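Local coordinates for Thiol:disulfide interchange protein (Proteus mirabilis, PDB 4OD7) that probably catalyses disulfide bond formation in periplasmic proteins as a DsbA-type dithiol oxidase of the thioredoxin family, at residues Y31-Y36 with G96-Q101; F38-K43 with V89-F94. The protein carries 1 engineered substitution. All blocks are in the same frame, centred on the assembly; numbering follows the deposited sequence.

Interaction 1: residues Y31-Y36 with G96-Q101; sequences YSPHCY and GIQETQ. Engineered in segment 31-36: S32 (natural residue Cys).
Y31 and Q98 carry this contact, which joins the active-site motif of a thioredoxin fold to the helical insertion of DsbA. Residues 32-35 form the CXXC motif, read here as SPHC because S32 is an engineered replacement of the natural cysteine. The redox-active disulfide with C35 is therefore absent. S32 caps helix 33-41: its OG accepts from C35 N at 2.9 Å. The same OG is hydrogen-bonded to an acidic side chain of the bound peptide.

Y31 turns its CB away from segment 96-101, yet its ring comes back against I97. CD1 of Y31 lies 3.4 Å from CG2 of I97. The other branch of I97 reaches over a face of the ring: CD1 makes a CH-pi contact, 4.3 Å from the Y31 centroid and offset toward the rim. The first torsion of I97 puts CG2 anti to its backbone N, and the further bend at chi2 (-70°) brings CD1 over the ring. M73 of helix 70-83 touches both residues, and Y31 OH is bonded to L69 N.

Q98 reaches across to the backbone before the helix. Its chain runs extended beyond CG (chi2 -164°), placing the terminal amide at the loop of residues 31-33. OE1 rests 3.4 Å from P33 CA. The amide NE2 bonds both F30 O and S32 O, so two carbonyls hold the group.

The bond from Q98 NE2 to S32 O is 3.1 Å long and fairly straight at the hydrogen (161°). It stands almost perpendicular to the carbonyl plane, and Y36 N approaches the same oxygen from the opposite face.

Interaction 2: residues F38-K43 with V89-F94; sequences FSEVYK and VSPALF
E40 sets its CG obliquely against the ring of F94, 3.5 Å from CD2 of the phenylalanine. The chain then bends at chi2 (-69°), which turns the carboxylate toward S90 and P91. Its plane is tilted 34° from that of the ring. OE1 of E40 packs against P91, 3.7 Å from CG of the proline, and the two side chains cross at about a right angle. OE2 comes within 3.5 Å of S90 OG.

S39 adds a smaller touch from the preceding position. Its OG sits 3.9 Å from F94 CE2, while its hydrogen bond goes back to C35 O, one turn earlier in the same helix. F94 is buried and also meets F30 edge-to-face.

P91 has no amide hydrogen, and the helix is kinked here: neither 91 nor 92 bonds its N to the turn before. The bonding resumes with L93 N to V89 O, followed by F94 N to S90 O. The contact is side-chain packing between two helices. It seats helix 33-41, which follows the CXXC motif of the thioredoxin fold, against a helix of the helical domain characteristic of DsbA enzymes.

How the interactions relate
Interactions 1 and 2 join the same two helices, 33-41 and 86-99, with centres about 9 Å apart. Interaction 1 lies at the start of the first helix and the end of the second; interaction 2 lies further along the first and earlier in the second. They meet where Y36 CD1 packs 3.6 Å from F94 CG. C35 CB also lies 4.2 Å from F94 CE1, so one carbon of the F94 ring comes near the CB of the active-site cysteine. The bound peptide sits at the active site: an acidic side chain of it bonds S32 OG and H34 N, and an apolar one packs on Y42.

Interaction 1: residues Y31-Y36 with G96-Q101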
loop_
_atom_site.group_PDB
_atom_site.type_symbol
_atom_site.label_atom_id
_atom_site.label_comp_id
_atom_site.label_asym_id
_atom_site.label_seq_id
_atom_site.Cartn_x
_atom_site.Cartn_y
_atom_site.Cartn_z
ATOM N N TYR A 31 -2.551 -9.335 -3.962
ATOM C CA TYR A 31 -3.406 -10.022 -4.941
ATOM C C TYR A 31 -3.884 -9.190 -6.116
ATOM O O TYR A 31 -4.264 -9.726 -7.118
ATOM C CB TYR A 31 -4.627 -10.560 -4.233
ATOM C CG TYR A 31 -4.396 -11.820 -3.434
ATOM C CD1 TYR A 31 -4.407 -13.052 -4.065
ATOM C CD2 TYR A 31 -4.175 -11.785 -2.063
ATOM C CE1 TYR A 31 -4.245 -14.213 -3.355
ATOM C CE2 TYR A 31 -3.998 -12.962 -1.348
ATOM C CZ TYR A 31 -4.033 -14.162 -2.012
ATOM O OH TYR A 31 -3.877 -15.352 -1.375
ATOM N N SER A 32 -3.777 -7.881 -5.987
ATOM C CA SER A 32 -4.329 -6.925 -6.903
ATOM C C SER A 32 -3.398 -6.650 -8.115
ATOM O O SER A 32 -2.263 -6.189 -7.955
ATOM C CB SER A 32 -4.613 -5.644 -6.106
ATOM O OG SER A 32 -4.693 -4.515 -6.927
ATOM N N PRO A 33 -3.865 -6.962 -9.338
ATOM C CA PRO A 33 -3.013 -6.620 -10.466
ATOM C C PRO A 33 -2.788 -5.132 -10.579
ATOM O O PRO A 33 -1.713 -4.720 -10.922
ATOM C CB PRO A 33 -3.780 -7.178 -11.675
ATOM C CG PRO A 33 -4.642 -8.212 -11.124
ATOM C CD PRO A 33 -5.029 -7.749 -9.758
ATOM N N HIS A 34 -3.769 -4.325 -10.267
ATOM C CA HIS A 34 -3.573 -2.890 -10.279
ATOM C C HIS A 34 -2.520 -2.434 -9.240
ATOM O O HIS A 34 -1.783 -1.514 -9.474
ATOM C CB HIS A 34 -4.895 -2.182 -10.034
ATOM C CG HIS A 34 -5.814 -2.168 -11.227
ATOM N ND1 HIS A 34 -6.812 -3.095 -11.384
ATOM C CD2 HIS A 34 -5.899 -1.353 -12.299
ATOM C CE1 HIS A 34 -7.472 -2.848 -12.499
ATOM N NE2 HIS A 34 -6.925 -1.807 -13.082
ATOM N N CYS A 35 -2.460 -3.044 -8.078
ATOM C CA CYS A 35 -1.434 -2.655 -7.128
ATOM C C CYS A 35 -0.041 -2.980 -7.632
ATOM O O CYS A 35 0.868 -2.171 -7.515
ATOM C CB CYS A 35 -1.697 -3.379 -5.838
ATOM S SG CYS A 35 -3.010 -2.673 -4.962
ATOM N N TYR A 36 0.098 -4.125 -8.277
ATOM C CA TYR A 36 1.378 -4.490 -8.842
ATOM C C TYR A 36 1.781 -3.516 -9.910
ATOM O O TYR A 36 2.875 -2.960 -9.947
ATOM C CB TYR A 36 1.323 -5.903 -9.429
ATOM C CG TYR A 36 2.641 -6.351 -10.001
ATOM C CD1 TYR A 36 3.741 -6.584 -9.193
ATOM C CD2 TYR A 36 2.795 -6.486 -11.359
ATOM C CE1 TYR A 36 4.937 -6.955 -9.725
ATOM C CE2 TYR A 36 3.976 -6.875 -11.900
ATOM C CZ TYR A 36 5.041 -7.110 -11.086
ATOM O OH TYR A 36 6.223 -7.483 -11.677
ATOM N N GLY A 96 5.024 -14.251 -6.174
ATOM C CA GLY A 96 4.536 -15.537 -5.761
ATOM C C GLY A 96 3.040 -15.608 -5.812
ATOM O O GLY A 96 2.492 -16.639 -6.053
ATOM N N ILE A 97 2.366 -14.500 -5.627
ATOM C CA ILE A 97 0.925 -14.500 -5.761
ATOM C C ILE A 97 0.535 -14.446 -7.247
ATOM O O ILE A 97 -0.227 -15.259 -7.709
ATOM C CB ILE A 97 0.264 -13.303 -5.043
ATOM C CG1 ILE A 97 0.521 -13.343 -3.539
ATOM C CG2 ILE A 97 -1.238 -13.267 -5.364
ATOM C CD1 ILE A 97 -0.197 -14.444 -2.813
ATOM N N GLN A 98 1.073 -13.497 -7.976
ATOM C CA GLN A 98 0.534 -13.193 -9.272
ATOM C C GLN A 98 1.229 -13.759 -10.473
ATOM O O GLN A 98 0.605 -13.924 -11.513
ATOM C CB GLN A 98 0.472 -11.684 -9.413
ATOM C CG GLN A 98 -0.471 -11.158 -8.441
ATOM C CD GLN A 98 -0.880 -9.805 -8.724
ATOM O OE1 GLN A 98 -1.184 -9.480 -9.870
ATOM N NE2 GLN A 98 -0.859 -8.950 -7.688
ATOM N N GLU A 99 2.503 -14.065 -10.348
ATOM C CA GLU A 99 3.321 -14.457 -11.484
ATOM C C GLU A 99 3.434 -15.968 -11.554
ATOM O O GLU A 99 3.293 -16.552 -12.615
ATOM C CB GLU A 99 4.693 -13.856 -11.373
ATOM C CG GLU A 99 5.544 -14.142 -12.570
ATOM C CD GLU A 99 6.844 -13.407 -12.517
ATOM O OE1 GLU A 99 6.891 -12.333 -11.900
ATOM O OE2 GLU A 99 7.842 -13.939 -13.035
ATOM N N THR A 100 3.854 -16.576 -10.460
ATOM C CA THR A 100 4.071 -18.007 -10.430
ATOM C C THR A 100 2.954 -18.716 -9.692
ATOM O O THR A 100 2.759 -19.888 -9.896
ATOM C CB THR A 100 5.441 -18.356 -9.774
ATOM O OG1 THR A 100 5.545 -17.746 -8.487
ATOM C CG2 THR A 100 6.572 -17.806 -10.593
ATOM N N GLN A 101 2.158 -17.997 -8.918
ATOM C CA GLN A 101 1.162 -18.632 -8.061
ATOM C C GLN A 101 1.770 -19.798 -7.301
ATOM O O GLN A 101 1.194 -20.870 -7.178
ATOM C CB GLN A 101 -0.044 -19.089 -8.867
ATOM C CG GLN A 101 -0.874 -17.949 -9.375
ATOM C CD GLN A 101 -0.323 -17.347 -10.629
ATOM O OE1 GLN A 101 0.662 -17.827 -11.175
ATOM N NE2 GLN A 101 -0.941 -16.268 -11.087
HETATM O O HOH W 1 6.267 -10.540 -10.363
#

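Interaction 2: residues F38-K43 with V89-F94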
loop_
_atom_site.group_PDB
_atom_site.type_symbol
_atom_site.label_atom_id
_atom_site.label_comp_id
_atom_site.label_asym_id
_atom_site.label_seq_id
_atom_site.Cartn_x
_atom_site.Cartn_y
_atom_site.Cartn_z
ATOM N N PHE A 38 0.759 -0.420 -10.274
ATOM C CA PHE A 38 0.925 0.919 -9.675
ATOM C C PHE A 38 2.290 1.064 -8.967
ATOM O O PHE A 38 2.999 2.053 -9.134
ATOM C CB PHE A 38 -0.189 1.172 -8.664
ATOM C CG PHE A 38 -0.413 2.643 -8.303
ATOM C CD1 PHE A 38 -1.212 3.483 -9.075
ATOM C CD2 PHE A 38 0.162 3.166 -7.179
ATOM C CE1 PHE A 38 -1.427 4.766 -8.719
ATOM C CE2 PHE A 38 -0.070 4.493 -6.794
ATOM C CZ PHE A 38 -0.844 5.277 -7.559
ATOM N N SER A 39 2.642 0.078 -8.140
ATOM C CA SER A 39 3.810 0.233 -7.299
ATOM C C SER A 39 5.058 -0.467 -7.851
ATOM O O SER A 39 6.147 0.072 -7.706
ATOM C CB SER A 39 3.492 -0.306 -5.917
ATOM O OG SER A 39 3.334 -1.700 -5.938
ATOM N N GLU A 40 4.946 -1.625 -8.493
ATOM C CA GLU A 40 6.137 -2.375 -8.909
ATOM C C GLU A 40 6.600 -2.046 -10.299
ATOM O O GLU A 40 7.792 -2.100 -10.578
ATOM C CB GLU A 40 5.926 -3.883 -8.793
ATOM C CG GLU A 40 5.705 -4.456 -7.404
ATOM C CD GLU A 40 6.961 -4.370 -6.598
ATOM O OE1 GLU A 40 7.921 -4.983 -7.081
ATOM O OE2 GLU A 40 7.027 -3.797 -5.495
ATOM N N VAL A 41 5.666 -1.694 -11.178
ATOM C CA VAL A 41 5.995 -1.347 -12.581
ATOM C C VAL A 41 6.134 0.172 -12.742
ATOM O O VAL A 41 7.187 0.660 -13.138
ATOM C CB VAL A 41 4.911 -1.893 -13.594
ATOM C CG1 VAL A 41 5.294 -1.541 -15.030
ATOM C CG2 VAL A 41 4.698 -3.420 -13.434
ATOM N N TYR A 42 5.072 0.907 -12.459
ATOM C CA TYR A 42 5.068 2.351 -12.628
ATOM C C TYR A 42 5.772 3.068 -11.475
ATOM O O TYR A 42 6.207 4.202 -11.643
ATOM C CB TYR A 42 3.636 2.897 -12.735
ATOM C CG TYR A 42 2.855 2.505 -13.980
ATOM C CD1 TYR A 42 3.485 2.073 -15.138
ATOM C CD2 TYR A 42 1.469 2.641 -14.009
ATOM C CE1 TYR A 42 2.759 1.746 -16.259
ATOM C CE2 TYR A 42 0.733 2.317 -15.133
ATOM C CZ TYR A 42 1.372 1.880 -16.260
ATOM O OH TYR A 42 0.625 1.576 -17.386
ATOM N N LYS A 43 5.841 2.421 -10.309
ATOM C CA LYS A 43 6.508 2.984 -9.133
ATOM C C LYS A 43 5.884 4.322 -8.705
ATOM O O LYS A 43 6.583 5.277 -8.430
ATOM C CB LYS A 43 7.992 3.163 -9.459
ATOM C CG LYS A 43 8.699 1.875 -9.880
ATOM C CD LYS A 43 10.103 2.161 -10.293
ATOM C CE LYS A 43 10.854 0.958 -10.794
ATOM N NZ LYS A 43 12.339 1.232 -10.722
ATOM N N VAL A 89 11.097 -8.252 0.194
ATOM C CA VAL A 89 10.099 -9.319 0.074
ATOM C C VAL A 89 8.944 -8.865 -0.789
ATOM O O VAL A 89 8.283 -9.705 -1.399
ATOM C CB VAL A 89 9.505 -9.790 1.452
ATOM C CG1 VAL A 89 10.587 -10.073 2.452
ATOM C CG2 VAL A 89 8.567 -8.777 2.044
ATOM N N SER A 90 8.701 -7.548 -0.834
ATOM C CA SER A 90 7.562 -7.030 -1.580
ATOM C C SER A 90 7.554 -7.556 -3.033
ATOM O O SER A 90 6.533 -8.073 -3.463
ATOM C CB SER A 90 7.540 -5.508 -1.538
ATOM O OG SER A 90 6.435 -5.020 -2.260
ATOM N N PRO A 91 8.668 -7.440 -3.795
ATOM C CA PRO A 91 8.623 -8.004 -5.139
ATOM C C PRO A 91 8.321 -9.508 -5.179
ATOM O O PRO A 91 7.560 -9.986 -6.033
ATOM C CB PRO A 91 10.009 -7.684 -5.668
ATOM C CG PRO A 91 10.448 -6.521 -4.904
ATOM C CD PRO A 91 9.933 -6.721 -3.570
ATOM N N ALA A 92 8.882 -10.248 -4.220
ATOM C CA ALA A 92 8.708 -11.728 -4.163
ATOM C C ALA A 92 7.284 -12.164 -3.793
ATOM O O ALA A 92 6.796 -13.211 -4.244
ATOM C CB ALA A 92 9.725 -12.369 -3.148
ATOM N N LEU A 93 6.618 -11.352 -2.987
ATOM C CA LEU A 93 5.280 -11.651 -2.567
ATOM C C LEU A 93 4.329 -11.374 -3.708
ATOM O O LEU A 93 3.435 -12.147 -3.964
ATOM C CB LEU A 93 4.928 -10.824 -1.357
ATOM C CG LEU A 93 5.643 -11.212 -0.049
ATOM C CD1 LEU A 93 5.335 -10.172 0.943
ATOM C CD2 LEU A 93 5.279 -12.575 0.498
ATOM N N PHE A 94 4.520 -10.264 -4.389
ATOM C CA PHE A 94 3.725 -10.015 -5.599
ATOM C C PHE A 94 3.942 -11.140 -6.615
ATOM O O PHE A 94 3.007 -11.700 -7.134
ATOM C CB PHE A 94 4.092 -8.682 -6.262
ATOM C CG PHE A 94 3.351 -7.499 -5.729
ATOM C CD1 PHE A 94 1.990 -7.389 -5.862
ATOM C CD2 PHE A 94 4.041 -6.471 -5.114
ATOM C CE1 PHE A 94 1.322 -6.269 -5.363
ATOM C CE2 PHE A 94 3.381 -5.354 -4.621
ATOM C CZ PHE A 94 2.020 -5.253 -4.749
#